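Local atomic coordinates of beta-lactamase (Serratia marcescens, PDB entry 5GWA), a protein that probably hydrolyses beta-lactam antibiotics to substituted beta-amino acids as a class A extended-spectrum beta-lactamase, and binds the inhibitor avibactam. Residues E12-D17 with I264-K269; K200-L205 with F244-Y249. One frame throughout, in Å; residues are numbered along the deposited sequence.

Contact 1: residues E12-D17 with I264-K269; sequences EKYLKD and IAEICK
Tyr14 reaches across to Glu266 and Ile267, joining the N-terminal helix 4-15 to the C-terminal helix 257-276, which cover one face of the five-stranded sheet of the class A beta-lactamase fold. The hydroxyl end of the ring rests on the aliphatic part of Glu266, with Tyr14 OH 3.6 Å from Glu266 CG and Tyr14 CZ 3.8 Å from Glu266 CB. The side chains run roughly perpendicular to each other, and the ring and carboxylate planes differ by 49°. The glutamate chain bends at its second torsion (chi2 -81°), which carries the carboxylate away from the 12-17 segment and leaves methylene carbons against the tyrosine. Tyr14 CD2 lies 4.2 Å from Ile267 CG1. Its first torsion (chi1 176°) sets CG opposite the backbone N and sends the ring toward helix 257-276. Leu15 and Ile267 meet methyl to methyl, Leu15 CD2 lying 4.1 Å from Ile267 CD1.

Further out, both of these residues pack on Val22 of strand 21-28, so this side of the helix pair is seated on the sheet. The Tyr14 side chain also touches Lys262 and Ile263. Lys18 makes a cation-pi interaction with Tyr14, and its NZ hydrogen-bonds to Tyr14 O.

Contact 2: residues K200-L205 with F244-Y249; sequences KRLKGL and FAIAVY
The 200-205 segment folds back in a type I beta turn from Arg201 to Gly204, closed by Gly204 N to Arg201 O at 2.9 Å, and its Leu202 comes nearest the extended strand at Val248, with 8.3 Å between their CA atoms. Leu202 carries the whole turn side of the contact. Its CD2 methyl approaches Ile246 CG2 to 3.8 Å and is also 4.1 Å from Ile246 CD1, while the second branch, Leu202 CD1, lies 4.0 Å from Ile246 CG2. The two side chains lie alongside one another, pointing opposite ways. With chi1 at 179°, Ile246 turns CG1 to the far side from its backbone N, and CG2, flanked by N and C, meets both leucine methyls. Val248 is grazed, its CG2 4.3 Å from Leu202 CD2.

Strand 243-253 is the central strand of the five-stranded antiparallel sheet of the class A beta-lactamase fold. Ile246 and Val248 point toward the turn, whereas Ala247, between them, points away and packs on helix 164-175. Ile264 of helix 257-276 also touches Leu202. Next to this buried leucine, Arg201 belongs to the avibactam pocket; its NE bonds to Glu261, NH1 to the carbonyls of Gly217 and Asn231, and NH2 to Ser218 OG.

From the N terminus, helix 4-15 comes first, and its partner in contact 1 lies on helix 257-276 at the other end of the chain, so contact 1 closes a loop spanning nearly the whole protein. Contact 2 falls entirely within that span: the 200-205 turn meets strand 243-253 across 38 intervening residues that include strands 212-218 and 227-237. Strand 243-253 is followed after a short connection by helix 257-276, which links the two contacts, whose centres are 11 Å apart. They also touch: Ala265 CB lies 3.3 Å from Arg201 O, and Cys268 SG is 3.4 Å from Leu202 O. Together they tie both terminal helices, the central sheet and the pocket-side turn.

Contact 1: residues E12-D17 with I264-K269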
ATOM      1  N   GLU A  12      22.473  -5.327 -24.486  1.00 22.47           N
ATOM      2  CA  GLU A  12      22.461  -6.781 -24.389  1.00 20.37           C
ATOM      3  C   GLU A  12      23.628  -7.295 -23.534  1.00 20.07           C
ATOM      4  O   GLU A  12      23.435  -8.143 -22.671  1.00 20.65           O
ATOM      5  CB  GLU A  12      22.461  -7.396 -25.803  1.00 22.47           C
ATOM      6  CG  GLU A  12      21.100  -7.256 -26.486  1.00 26.07           C
ATOM      7  CD  GLU A  12      21.045  -7.816 -27.896  1.00 32.13           C
ATOM      8  OE1 GLU A  12      22.111  -8.071 -28.465  1.00 39.35           O
ATOM      9  OE2 GLU A  12      19.934  -7.915 -28.471  1.00 37.53           O
ATOM     10  N   LYS A  13      24.775  -6.637 -23.638  1.00 22.60           N
ATOM     11  CA  LYS A  13      25.943  -7.056 -22.866  1.00 24.60           C
ATOM     12  C   LYS A  13      25.770  -6.732 -21.390  1.00 23.56           C
ATOM     13  O   LYS A  13      26.089  -7.546 -20.521  1.00 23.00           O
ATOM     14  CB  LYS A  13      27.205  -6.395 -23.418  1.00 27.31           C
ATOM     15  CG  LYS A  13      28.482  -6.812 -22.704  1.00 33.52           C
ATOM     16  CD  LYS A  13      29.723  -6.326 -23.442  1.00 41.23           C
ATOM     17  CE  LYS A  13      30.988  -6.605 -22.647  1.00 45.96           C
ATOM     18  NZ  LYS A  13      32.120  -5.761 -23.116  1.00 49.10           N
ATOM     19  N   TYR A  14      25.220  -5.552 -21.118  1.00 22.43           N
ATOM     20  CA  TYR A  14      24.838  -5.155 -19.751  1.00 23.00           C
ATOM     21  C   TYR A  14      23.898  -6.165 -19.083  1.00 19.09           C
ATOM     22  O   TYR A  14      24.010  -6.494 -17.895  1.00 22.66           O
ATOM     23  CB  TYR A  14      24.202  -3.753 -19.803  1.00 20.54           C
ATOM     24  CG  TYR A  14      23.683  -3.264 -18.455  1.00 22.45           C
ATOM     25  CD1 TYR A  14      24.551  -2.940 -17.430  1.00 18.86           C
ATOM     26  CD2 TYR A  14      22.330  -3.268 -18.170  1.00 20.10           C
ATOM     27  CE1 TYR A  14      24.088  -2.560 -16.189  1.00 19.34           C
ATOM     28  CE2 TYR A  14      21.857  -2.851 -16.956  1.00 19.89           C
ATOM     29  CZ  TYR A  14      22.736  -2.518 -15.958  1.00 19.26           C
ATOM     30  OH  TYR A  14      22.283  -2.157 -14.724  1.00 18.06           O
ATOM     31  N   LEU A  15      22.978  -6.690 -19.868  1.00 19.45           N
ATOM     32  CA  LEU A  15      21.957  -7.565 -19.370  1.00 18.56           C
ATOM     33  C   LEU A  15      22.428  -9.008 -19.149  1.00 17.62           C
ATOM     34  O   LEU A  15      21.777  -9.768 -18.442  1.00 19.62           O
ATOM     35  CB  LEU A  15      20.791  -7.564 -20.356  1.00 18.01           C
ATOM     36  CG  LEU A  15      19.869  -6.363 -20.308  1.00 16.50           C
ATOM     37  CD1 LEU A  15      18.812  -6.531 -21.407  1.00 17.36           C
ATOM     38  CD2 LEU A  15      19.237  -6.200 -18.937  1.00 18.57           C
ATOM     39  N   LYS A  16      23.615  -9.331 -19.678  1.00 22.95           N
ATOM     40  CA  LYS A  16      24.132 -10.696 -19.638  1.00 26.67           C
ATOM     41  C   LYS A  16      24.158 -11.313 -18.245  1.00 22.75           C
ATOM     42  O   LYS A  16      23.851 -12.495 -18.095  1.00 26.77           O
ATOM     43  CB  LYS A  16      25.550 -10.743 -20.230  1.00 30.96           C
ATOM     44  CG  LYS A  16      25.591 -10.899 -21.742  1.00 40.65           C
ATOM     45  CD  LYS A  16      27.010 -10.754 -22.283  1.00 45.18           C
ATOM     46  CE  LYS A  16      28.005 -11.609 -21.510  1.00 52.83           C
ATOM     47  NZ  LYS A  16      29.278 -11.801 -22.263  1.00 58.61           N
ATOM     48  N   ASP A  17      24.600 -10.555 -17.245  1.00 22.58           N
ATOM     49  CA  ASP A  17      24.741 -11.093 -15.889  1.00 24.60           C
ATOM     50  C   ASP A  17      23.638 -10.694 -14.934  1.00 21.43           C
ATOM     51  O   ASP A  17      23.753 -10.902 -13.726  1.00 25.02           O
ATOM     52  CB  ASP A  17      26.094 -10.717 -15.285  1.00 25.72           C
ATOM     53  CG  ASP A  17      26.243  -9.236 -15.046  1.00 32.44           C
ATOM     54  OD1 ASP A  17      25.263  -8.488 -15.241  1.00 25.29           O
ATOM     55  OD2 ASP A  17      27.360  -8.806 -14.694  1.00 29.90           O
ATOM     56  N   ILE A 264      16.950  -0.316 -15.048  1.00 11.66           N
ATOM     57  CA  ILE A 264      16.184   0.673 -15.815  1.00 10.25           C
ATOM     58  C   ILE A 264      16.974   1.955 -16.021  1.00 10.22           C
ATOM     59  O   ILE A 264      17.045   2.491 -17.141  1.00 11.18           O
ATOM     60  CB  ILE A 264      14.835   1.005 -15.127  1.00  9.83           C
ATOM     61  CG1 ILE A 264      14.019  -0.283 -14.915  1.00  9.35           C
ATOM     62  CG2 ILE A 264      14.041   2.012 -15.964  1.00 10.25           C
ATOM     63  CD1 ILE A 264      12.762  -0.122 -14.094  1.00  9.17           C
ATOM     64  N   ALA A 265      17.608   2.419 -14.946  1.00 11.84           N
ATOM     65  CA  ALA A 265      18.313   3.699 -14.947  1.00 11.85           C
ATOM     66  C   ALA A 265      19.508   3.652 -15.914  1.00 11.92           C
ATOM     67  O   ALA A 265      19.737   4.567 -16.691  1.00 12.61           O
ATOM     68  CB  ALA A 265      18.768   4.046 -13.526  1.00 12.91           C
ATOM     69  N   GLU A 266      20.228   2.527 -15.885  1.00 13.70           N
ATOM     70  CA  GLU A 266      21.418   2.365 -16.699  1.00 15.53           C
ATOM     71  C   GLU A 266      21.067   2.186 -18.169  1.00 12.61           C
ATOM     72  O   GLU A 266      21.673   2.823 -19.021  1.00 15.03           O
ATOM     73  CB  GLU A 266      22.251   1.192 -16.232  1.00 14.59           C
ATOM     74  CG  GLU A 266      22.921   1.424 -14.889  1.00 15.57           C
ATOM     75  CD  GLU A 266      24.202   2.240 -14.982  1.00 20.29           C
ATOM     76  OE1 GLU A 266      24.466   2.898 -16.012  1.00 20.57           O
ATOM     77  OE2 GLU A 266      24.942   2.229 -13.972  1.00 22.02           O
ATOM     78  N   ILE A 267      20.015   1.425 -18.459  1.00 15.07           N
ATOM     79  CA  ILE A 267      19.570   1.257 -19.849  1.00 13.08           C
ATOM     80  C   ILE A 267      19.110   2.610 -20.406  1.00 13.66           C
ATOM     81  O   ILE A 267      19.459   3.021 -21.508  1.00 13.57           O
ATOM     82  CB  ILE A 267      18.481   0.167 -19.998  1.00 13.75           C
ATOM     83  CG1 ILE A 267      19.106  -1.209 -19.807  1.00 13.54           C
ATOM     84  CG2 ILE A 267      17.808   0.243 -21.360  1.00 14.14           C
ATOM     85  CD1 ILE A 267      18.117  -2.330 -19.680  1.00 13.64           C
ATOM     86  N   CYS A 268      18.329   3.337 -19.615  1.00 13.08           N
ATOM     87  CA  CYS A 268      17.897   4.650 -20.042  1.00 12.14           C
ATOM     88  C   CYS A 268      19.067   5.610 -20.298  1.00 12.09           C
ATOM     89  O   CYS A 268      19.077   6.309 -21.285  1.00 15.11           O
ATOM     90  CB  CYS A 268      16.906   5.250 -19.045  1.00 13.45           C
ATOM     91  SG  CYS A 268      16.170   6.777 -19.715  1.00 13.87           S
ATOM     92  N   LYS A 269      20.042   5.609 -19.394  1.00 13.97           N
ATOM     93  CA  LYS A 269      21.248   6.445 -19.513  1.00 14.73           C
ATOM     94  C   LYS A 269      21.983   6.122 -20.800  1.00 14.78           C
ATOM     95  O   LYS A 269      22.496   7.031 -21.479  1.00 15.16           O
ATOM     96  CB  LYS A 269      22.130   6.180 -18.280  1.00 15.16           C
ATOM     97  CG  LYS A 269      23.470   6.901 -18.252  1.00 18.65           C
ATOM     98  CD  LYS A 269      23.346   8.401 -18.272  1.00 21.41           C
ATOM     99  CE  LYS A 269      24.715   9.017 -17.972  1.00 25.96           C
ATOM    100  NZ  LYS A 269      25.068  10.107 -18.902  1.00 30.26           N
TER

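Contact 2: residues K200-L205 with F244-Y249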
ATOM      1  N   LYS A 200      14.413   6.788  -9.186  1.00 12.42           N
ATOM      2  CA  LYS A 200      15.682   6.141  -9.556  1.00 13.66           C
ATOM      3  C   LYS A 200      15.519   5.066 -10.628  1.00 13.51           C
ATOM      4  O   LYS A 200      16.432   4.290 -10.848  1.00 13.91           O
ATOM      5  CB  LYS A 200      16.383   5.568  -8.315  1.00 15.96           C
ATOM      6  CG  LYS A 200      16.584   6.612  -7.214  1.00 19.90           C
ATOM      7  CD  LYS A 200      17.302   7.852  -7.724  1.00 26.33           C
ATOM      8  CE  LYS A 200      18.390   8.319  -6.768  1.00 34.16           C
ATOM      9  NZ  LYS A 200      17.815   9.116  -5.654  1.00 30.27           N
ATOM     10  N   ARG A 201      14.477   5.223 -11.456  1.00 10.71           N
ATOM     11  CA  ARG A 201      14.256   4.341 -12.609  1.00 10.00           C
ATOM     12  C   ARG A 201      14.646   5.066 -13.880  1.00 10.41           C
ATOM     13  O   ARG A 201      15.803   5.397 -14.025  1.00 12.38           O
ATOM     14  CB  ARG A 201      12.829   3.763 -12.572  1.00  9.32           C
ATOM     15  CG  ARG A 201      12.572   2.944 -11.318  1.00  9.83           C
ATOM     16  CD  ARG A 201      11.241   2.218 -11.305  1.00 10.63           C
ATOM     17  NE  ARG A 201      10.993   1.583 -10.012  1.00 11.52           N
ATOM     18  CZ  ARG A 201       9.994   0.741  -9.762  1.00 10.22           C
ATOM     19  NH1 ARG A 201       9.122   0.421 -10.700  1.00 10.31           N
ATOM     20  NH2 ARG A 201       9.839   0.260  -8.557  1.00 12.21           N
ATOM     21  N   LEU A 202      13.738   5.347 -14.824  1.00  9.21           N
ATOM     22  CA  LEU A 202      14.149   6.048 -16.017  1.00 10.28           C
ATOM     23  C   LEU A 202      14.940   7.310 -15.734  1.00 10.56           C
ATOM     24  O   LEU A 202      15.905   7.601 -16.432  1.00 11.60           O
ATOM     25  CB  LEU A 202      12.982   6.396 -16.947  1.00 10.37           C
ATOM     26  CG  LEU A 202      12.258   5.210 -17.608  1.00 10.33           C
ATOM     27  CD1 LEU A 202      10.992   5.650 -18.264  1.00 11.60           C
ATOM     28  CD2 LEU A 202      13.151   4.499 -18.639  1.00 11.21           C
ATOM     29  N   LYS A 203      14.492   8.101 -14.761  1.00 11.22           N
ATOM     30  CA  LYS A 203      15.105   9.373 -14.384  0.50 12.28           C
ATOM     31  C   LYS A 203      16.449   9.231 -13.653  1.00 13.67           C
ATOM     32  O   LYS A 203      17.151  10.203 -13.457  1.00 14.30           O
ATOM     33  CB  LYS A 203      14.132  10.151 -13.492  0.50 12.00           C
ATOM     34  CG  LYS A 203      12.903  10.703 -14.227  0.50 13.06           C
ATOM     35  CD  LYS A 203      11.864  11.225 -13.251  0.50 16.20           C
ATOM     36  CE  LYS A 203      12.351  12.460 -12.516  0.50 18.90           C
ATOM     37  NZ  LYS A 203      12.385  13.639 -13.416  0.50 18.44           N
ATOM     38  N   GLY A 204      16.799   8.027 -13.210  1.00 12.79           N
ATOM     39  CA  GLY A 204      17.783   7.889 -12.142  1.00 12.98           C
ATOM     40  C   GLY A 204      19.154   8.467 -12.428  1.00 15.28           C
ATOM     41  O   GLY A 204      19.819   8.987 -11.508  1.00 15.07           O
ATOM     42  N   LEU A 205      19.641   8.230 -13.637  1.00 13.36           N
ATOM     43  CA  LEU A 205      20.993   8.655 -14.012  1.00 14.37           C
ATOM     44  C   LEU A 205      21.012   9.735 -15.098  1.00 15.99           C
ATOM     45  O   LEU A 205      22.076  10.045 -15.644  1.00 19.57           O
ATOM     46  CB  LEU A 205      21.843   7.447 -14.414  1.00 12.99           C
ATOM     47  CG  LEU A 205      22.027   6.378 -13.365  1.00 14.66           C
ATOM     48  CD1 LEU A 205      22.548   5.082 -13.946  1.00 13.79           C
ATOM     49  CD2 LEU A 205      22.948   6.868 -12.251  1.00 17.06           C
ATOM     50  N   PHE A 244      11.993  11.114 -26.935  1.00 12.27           N
ATOM     51  CA  PHE A 244      11.910   9.681 -27.207  1.00 12.56           C
ATOM     52  C   PHE A 244      10.990   9.001 -26.202  1.00 12.64           C
ATOM     53  O   PHE A 244      10.974   9.359 -25.018  1.00 12.68           O
ATOM     54  CB  PHE A 244      13.294   9.022 -27.284  1.00 12.33           C
ATOM     55  CG  PHE A 244      14.102   9.055 -26.008  1.00 12.46           C
ATOM     56  CD1 PHE A 244      14.896  10.142 -25.695  1.00 12.48           C
ATOM     57  CD2 PHE A 244      14.178   7.945 -25.174  1.00 12.36           C
ATOM     58  CE1 PHE A 244      15.624  10.180 -24.532  1.00 13.53           C
ATOM     59  CE2 PHE A 244      14.966   7.957 -24.020  1.00 13.57           C
ATOM     60  CZ  PHE A 244      15.722   9.064 -23.718  1.00 12.82           C
ATOM     61  N   ALA A 245      10.242   8.023 -26.700  1.00 13.08           N
ATOM     62  CA  ALA A 245       9.478   7.129 -25.841  1.00 11.93           C
ATOM     63  C   ALA A 245      10.306   5.911 -25.507  1.00 10.90           C
ATOM     64  O   ALA A 245      11.074   5.425 -26.352  1.00 11.43           O
ATOM     65  CB  ALA A 245       8.200   6.720 -26.528  1.00 12.80           C
ATOM     66  N   ILE A 246      10.297   5.533 -24.233  1.00 10.78           N
ATOM     67  CA  ILE A 246      11.059   4.389 -23.775  1.00 11.12           C
ATOM     68  C   ILE A 246      10.201   3.581 -22.795  1.00 12.09           C
ATOM     69  O   ILE A 246       9.465   4.128 -21.986  1.00 11.01           O
ATOM     70  CB  ILE A 246      12.404   4.812 -23.144  1.00 12.45           C
ATOM     71  CG1 ILE A 246      13.207   3.624 -22.625  1.00 13.69           C
ATOM     72  CG2 ILE A 246      12.197   5.847 -22.055  1.00 14.27           C
ATOM     73  CD1 ILE A 246      14.664   3.946 -22.402  1.00 13.46           C
ATOM     74  N   ALA A 247      10.311   2.260 -22.885  1.00 10.21           N
ATOM     75  CA  ALA A 247       9.676   1.376 -21.931  1.00 10.30           C
ATOM     76  C   ALA A 247      10.625   0.286 -21.503  1.00 11.68           C
ATOM     77  O   ALA A 247      11.256  -0.355 -22.359  1.00 11.45           O
ATOM     78  CB  ALA A 247       8.439   0.781 -22.540  1.00  9.63           C
ATOM     79  N   VAL A 248      10.814   0.120 -20.196  1.00  9.55           N
ATOM     80  CA  VAL A 248      11.663  -0.948 -19.694  1.00 11.06           C
ATOM     81  C   VAL A 248      10.888  -1.782 -18.694  1.00 10.04           C
ATOM     82  O   VAL A 248      10.297  -1.253 -17.748  1.00  9.73           O
ATOM     83  CB  VAL A 248      12.975  -0.436 -19.049  1.00 10.69           C
ATOM     84  CG1 VAL A 248      13.841  -1.594 -18.579  1.00 12.45           C
ATOM     85  CG2 VAL A 248      13.744   0.458 -20.020  1.00 12.17           C
ATOM     86  N   TYR A 249      10.880  -3.106 -18.899  1.00  9.92           N
ATOM     87  CA  TYR A 249      10.213  -4.044 -18.006  1.00 10.23           C
ATOM     88  C   TYR A 249      11.239  -5.031 -17.472  1.00  9.75           C
ATOM     89  O   TYR A 249      11.792  -5.814 -18.228  1.00 10.13           O
ATOM     90  CB  TYR A 249       9.129  -4.845 -18.755  1.00 10.78           C
ATOM     91  CG  TYR A 249       8.083  -3.967 -19.351  1.00  9.62           C
ATOM     92  CD1 TYR A 249       8.256  -3.390 -20.595  1.00  9.73           C
ATOM     93  CD2 TYR A 249       6.894  -3.717 -18.672  1.00  9.46           C
ATOM     94  CE1 TYR A 249       7.279  -2.586 -21.147  1.00  9.45           C
ATOM     95  CE2 TYR A 249       5.973  -2.814 -19.159  1.00  8.85           C
ATOM     96  CZ  TYR A 249       6.179  -2.251 -20.369  1.00  9.89           C
ATOM     97  OH  TYR A 249       5.203  -1.419 -20.825  1.00  9.93           O
TER